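PDB 5Z3K: glucosidase from Croceicoccus marinus, which probably hydrolyses O-glycosidic bonds as a beta-glucosidase of glycoside hydrolase family 39. Local coordinates for residues A[225-230]-A[262-267]; A[24-29]-A[299-304]. All coordinates share one frame; numbering follows the deposited sequence.

Contact 1. Residues A[225-230]-A[262-267]; sequences SWMWYG and LSYWSM
The W226 ring carries L262 CD1 on one face, where the methyl sits 3.8 Å from the centroid of the six-membered ring in a CH-pi contact. On the other side of the sheet the selenium of M227, a selenomethionine, rides over a face of the Y264 ring, 4.4 Å from its centroid, making a Met-aromatic pair, and M227 CE lies 3.3 Å from Y264 CD1. M227 and Y264 run side by side, and the bend at chi3 (50°) turns the methyl to the ring. Y229 points the same way as Y264, its OH coming obliquely against Y264 CD2 at 3.0 Å; the short S266 side chain lets its CB come up to the Y229 ring edge. Y264 OH is hydrogen-bonded to D156, so a tyrosine suits a place that needs both an apolar ring and a polar tip. Replacing Y264 by alanine would remove the ring under the M227 selenium and beside Y229 OH, and would probably leave D156 without this hydroxyl partner. S225 CB meets S263 OG across the strands, and both small hydroxyls hydrogen-bond E153. The backbones are tied by S263 N to W226 O (2.8 Å), W228 N to Y264 O (3.1 Å) and G230 N to S266 O (3.1 Å). W226 packs outward on helix 238-252, whereas M227 and Y264 face the barrel interior: this is a beta-alpha-beta crossover joining neighbouring parallel strands of a TIM barrel.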
# COMPACT_ATOMS: atom_id res chain seq x y z
N SER A 225 3.00 -12.18 -1.32
CA SER A 225 2.09 -11.08 -1.01
C SER A 225 1.05 -11.51 0.02
O SER A 225 0.65 -12.68 0.08
CB SER A 225 1.42 -10.58 -2.30
OG SER A 225 0.57 -11.57 -2.85
N TRP A 226 0.66 -10.56 0.88
CA TRP A 226 -0.20 -10.83 2.03
C TRP A 226 -0.87 -9.53 2.44
O TRP A 226 -0.53 -8.45 1.94
CB TRP A 226 0.61 -11.42 3.20
CG TRP A 226 1.82 -10.60 3.55
CD1 TRP A 226 3.00 -10.57 2.88
CD2 TRP A 226 1.96 -9.68 4.65
NE1 TRP A 226 3.87 -9.69 3.48
CE2 TRP A 226 3.25 -9.13 4.56
CE3 TRP A 226 1.11 -9.26 5.67
CZ2 TRP A 226 3.73 -8.19 5.49
CZ3 TRP A 226 1.58 -8.32 6.59
CH2 TRP A 226 2.88 -7.80 6.49
N MSE A 227 -1.83 -9.63 3.36
CA MSE A 227 -2.60 -8.45 3.79
C MSE A 227 -2.70 -8.34 5.30
O MSE A 227 -2.54 -9.33 6.02
CB MSE A 227 -4.00 -8.48 3.19
CG MSE A 227 -5.09 -9.17 4.03
SE MSE A 227 -6.75 -9.08 2.96
CE MSE A 227 -5.83 -9.76 1.44
N TRP A 228 -2.99 -7.13 5.79
CA TRP A 228 -3.23 -6.93 7.21
C TRP A 228 -4.06 -5.66 7.43
O TRP A 228 -3.83 -4.65 6.77
CB TRP A 228 -1.94 -6.83 8.02
CG TRP A 228 -2.26 -7.02 9.46
CD1 TRP A 228 -2.34 -6.07 10.43
CD2 TRP A 228 -2.64 -8.26 10.07
NE1 TRP A 228 -2.73 -6.64 11.62
CE2 TRP A 228 -2.93 -7.98 11.42
CE3 TRP A 228 -2.77 -9.57 9.60
CZ2 TRP A 228 -3.32 -8.98 12.32
CZ3 TRP A 228 -3.16 -10.55 10.49
CH2 TRP A 228 -3.43 -10.25 11.83
N TYR A 229 -5.01 -5.74 8.35
CA TYR A 229 -5.83 -4.60 8.74
C TYR A 229 -5.76 -4.41 10.25
O TYR A 229 -5.58 -5.37 11.00
CB TYR A 229 -7.30 -4.78 8.35
CG TYR A 229 -7.55 -5.02 6.89
CD1 TYR A 229 -7.39 -4.00 5.95
CD2 TYR A 229 -7.96 -6.26 6.43
CE1 TYR A 229 -7.64 -4.21 4.60
CE2 TYR A 229 -8.21 -6.49 5.09
CZ TYR A 229 -8.05 -5.46 4.18
OH TYR A 229 -8.30 -5.70 2.85
N GLY A 230 -5.94 -3.17 10.70
CA GLY A 230 -5.88 -2.87 12.12
C GLY A 230 -7.20 -2.91 12.86
O GLY A 230 -7.32 -2.29 13.92
N LEU A 262 3.16 -6.20 0.87
CA LEU A 262 1.95 -5.96 1.66
C LEU A 262 0.87 -5.45 0.71
O LEU A 262 0.82 -4.26 0.39
CB LEU A 262 2.27 -4.99 2.80
CG LEU A 262 1.21 -4.54 3.80
CD1 LEU A 262 0.43 -5.73 4.38
CD2 LEU A 262 1.89 -3.70 4.90
N SER A 263 0.01 -6.36 0.23
CA SER A 263 -0.92 -6.03 -0.85
C SER A 263 -2.12 -5.21 -0.40
O SER A 263 -2.75 -4.55 -1.23
CB SER A 263 -1.42 -7.31 -1.53
OG SER A 263 -0.48 -7.73 -2.50
N TYR A 264 -2.46 -5.27 0.89
CA TYR A 264 -3.49 -4.44 1.50
C TYR A 264 -2.99 -4.05 2.88
O TYR A 264 -2.57 -4.93 3.64
CB TYR A 264 -4.83 -5.14 1.74
CG TYR A 264 -5.65 -5.67 0.59
CD1 TYR A 264 -5.29 -6.85 -0.06
CD2 TYR A 264 -6.85 -5.08 0.25
CE1 TYR A 264 -6.08 -7.38 -1.08
CE2 TYR A 264 -7.65 -5.59 -0.78
CZ TYR A 264 -7.26 -6.75 -1.43
OH TYR A 264 -8.05 -7.28 -2.44
N TRP A 265 -3.10 -2.78 3.21
CA TRP A 265 -2.93 -2.36 4.60
C TRP A 265 -3.77 -1.12 4.83
O TRP A 265 -3.85 -0.24 3.96
CB TRP A 265 -1.46 -2.12 4.95
CG TRP A 265 -0.84 -0.84 4.45
CD1 TRP A 265 -0.12 -0.68 3.31
CD2 TRP A 265 -0.82 0.42 5.13
NE1 TRP A 265 0.33 0.62 3.21
CE2 TRP A 265 -0.09 1.32 4.32
CE3 TRP A 265 -1.35 0.89 6.34
CZ2 TRP A 265 0.13 2.65 4.67
CZ3 TRP A 265 -1.13 2.23 6.68
CH2 TRP A 265 -0.40 3.08 5.85
N SER A 266 -4.38 -1.06 6.00
CA SER A 266 -5.35 -0.03 6.34
C SER A 266 -5.62 -0.14 7.83
O SER A 266 -5.41 -1.19 8.44
CB SER A 266 -6.66 -0.23 5.55
OG SER A 266 -7.53 0.84 5.80
N MSE A 267 -6.09 0.96 8.42
CA MSE A 267 -6.52 0.83 9.81
C MSE A 267 -7.70 -0.13 9.90
O MSE A 267 -7.80 -0.87 10.86
CB MSE A 267 -6.91 2.16 10.45
CG MSE A 267 -7.23 1.96 11.93
SE MSE A 267 -7.39 3.63 12.91
CE MSE A 267 -9.26 3.92 12.64

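Contact 2. Residues A[24-29]-A[299-304]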
# COMPACT_ATOMS: atom_id res chain seq x y z
N HIS A 24 5.29 3.89 -0.69
CA HIS A 24 3.99 4.56 -0.86
C HIS A 24 3.25 4.02 -2.08
O HIS A 24 3.00 4.72 -3.06
CB HIS A 24 4.14 6.07 -0.97
CG HIS A 24 2.93 6.82 -0.51
ND1 HIS A 24 2.47 6.74 0.79
CD2 HIS A 24 2.10 7.68 -1.15
CE1 HIS A 24 1.40 7.50 0.92
NE2 HIS A 24 1.16 8.09 -0.23
N GLY A 25 2.87 2.75 -1.99
CA GLY A 25 1.96 2.18 -2.96
C GLY A 25 0.51 2.27 -2.52
O GLY A 25 0.22 2.48 -1.34
N THR A 26 -0.41 2.09 -3.46
CA THR A 26 -1.82 2.15 -3.09
C THR A 26 -2.64 1.42 -4.15
O THR A 26 -2.14 1.02 -5.20
CB THR A 26 -2.33 3.59 -2.95
OG1 THR A 26 -3.57 3.58 -2.24
CG2 THR A 26 -2.56 4.22 -4.32
N SER A 27 -3.92 1.25 -3.84
CA SER A 27 -4.85 0.67 -4.78
C SER A 27 -6.04 1.61 -4.90
O SER A 27 -6.17 2.57 -4.14
CB SER A 27 -5.30 -0.73 -4.34
OG SER A 27 -6.23 -0.64 -3.29
N GLY A 28 -6.91 1.32 -5.85
CA GLY A 28 -8.08 2.13 -6.13
C GLY A 28 -8.10 2.64 -7.55
O GLY A 28 -7.16 2.44 -8.33
N ILE A 29 -9.19 3.34 -7.87
CA ILE A 29 -9.47 3.89 -9.19
C ILE A 29 -9.23 5.40 -9.13
O ILE A 29 -9.99 6.11 -8.46
CB ILE A 29 -10.90 3.56 -9.64
CG1 ILE A 29 -11.08 2.04 -9.77
CG2 ILE A 29 -11.23 4.28 -10.94
CD1 ILE A 29 -12.55 1.57 -9.89
N ALA A 299 4.55 -1.92 -0.29
CA ALA A 299 3.31 -1.78 0.46
C ALA A 299 2.25 -1.10 -0.39
O ALA A 299 2.57 -0.18 -1.17
CB ALA A 299 3.53 -0.97 1.75
N ILE A 300 1.00 -1.53 -0.21
CA ILE A 300 -0.17 -1.07 -0.97
C ILE A 300 -1.21 -0.63 0.05
O ILE A 300 -1.89 -1.48 0.66
CB ILE A 300 -0.74 -2.16 -1.89
CG1 ILE A 300 0.32 -2.75 -2.81
CG2 ILE A 300 -1.89 -1.60 -2.72
CD1 ILE A 300 0.81 -1.80 -3.92
N PHE A 301 -1.35 0.68 0.25
CA PHE A 301 -2.39 1.20 1.13
C PHE A 301 -3.77 1.02 0.50
O PHE A 301 -3.97 1.32 -0.67
CB PHE A 301 -2.17 2.68 1.40
CG PHE A 301 -3.29 3.31 2.17
CD1 PHE A 301 -3.34 3.20 3.56
CD2 PHE A 301 -4.31 3.99 1.51
CE1 PHE A 301 -4.37 3.78 4.28
CE2 PHE A 301 -5.36 4.57 2.21
CZ PHE A 301 -5.39 4.47 3.61
N PHE A 302 -4.73 0.60 1.32
CA PHE A 302 -6.09 0.27 0.88
C PHE A 302 -7.07 1.24 1.53
O PHE A 302 -7.21 1.24 2.76
CB PHE A 302 -6.42 -1.17 1.27
CG PHE A 302 -7.80 -1.62 0.86
CD1 PHE A 302 -8.07 -1.93 -0.46
CD2 PHE A 302 -8.83 -1.72 1.79
CE1 PHE A 302 -9.34 -2.35 -0.86
CE2 PHE A 302 -10.10 -2.14 1.40
CZ PHE A 302 -10.35 -2.46 0.07
N ARG A 303 -7.76 2.08 0.74
CA ARG A 303 -7.55 2.33 -0.69
C ARG A 303 -7.67 3.84 -0.91
O ARG A 303 -8.50 4.49 -0.27
CB ARG A 303 -8.59 1.57 -1.54
CG ARG A 303 -10.04 1.74 -1.07
CD ARG A 303 -11.01 0.75 -1.77
NE ARG A 303 -11.32 1.19 -3.13
CZ ARG A 303 -12.04 0.51 -4.02
NH1 ARG A 303 -12.55 -0.69 -3.71
NH2 ARG A 303 -12.25 1.01 -5.22
N ALA A 304 -6.85 4.40 -1.81
CA ALA A 304 -6.79 5.85 -2.02
C ALA A 304 -7.79 6.32 -3.09
O ALA A 304 -7.43 6.93 -4.11
CB ALA A 304 -5.37 6.27 -2.38
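G25 and T26 bridge to I300 and F301 in parallel fashion and so close the TIM barrel, for strand 25-27 is its first and strand 298-301 its eighth. The first link is F301 N to G25 O, 2.9 Å long and nearly straight at the hydrogen, though the donor stands above the carbonyl plane. A side chain at G25 would run into A299 O, which explains the glycine.

T26 shows how a small branched polar residue serves this seam. Its CB lies 3.6 Å from F301 O. From there T26 OG1, turned away from the backbone N by chi1 of -164°, donates to the same F301 O at 2.8 Å and also sits at the edge of the F301 ring, in its plane. The tight neighbour of T26 OG1 is A304 CB at 3.2 Å, and A304 N adds a weak bond to the hydroxyl oxygen. The other branch, T26 CG2, ends 4.0 Å from A304 CB, where the short alanine methyl packs against it; F334 of helix 329-341 touches both T26 and A304.

Next to this hydroxyl bond the backbone continues the link, S27 N giving a second bond to F301 O at 3.2 Å, so that one carbonyl is gripped twice. I300 CG2 packs against the T26 carbonyl carbon, while the I300 side chain also meets L53 and R55 of the next strand. The peptide before R303 is cis, and beyond it the chain returns to segment 24-29. G28, with its positive phi of 122°, takes a shape suited to glycine. S27 OG, which is hydrogen-bonded to D58, rests at the edge of the F302 ring, and A304 N donates a hydrogen bond to S27 O at 3.0 Å, nearly in line with the carbonyl.

Contact 1 joins the sixth and seventh strands of the barrel and contact 2 the eighth and first, so the seam between 262-267 and 299-304 connects them, their centres about 10 Å apart. The probable hydrogen bonds L262 O to I300 N (2.8 Å) and W265 O to F302 N (2.9 Å) make that seam. Rings cross it as well: W265 meets F301 edge-to-face, and Y264 meets F302 with planes at about 60°. Along the chain contact 1 is nested within the loop that contact 2 closes. Both include the C-terminal ends of their strands, the rim where TIM-barrel enzymes carry their active site; interior-facing side chains such as Y264, with D156, and S225 and S263, with E153, probably lie near the substrate pocket.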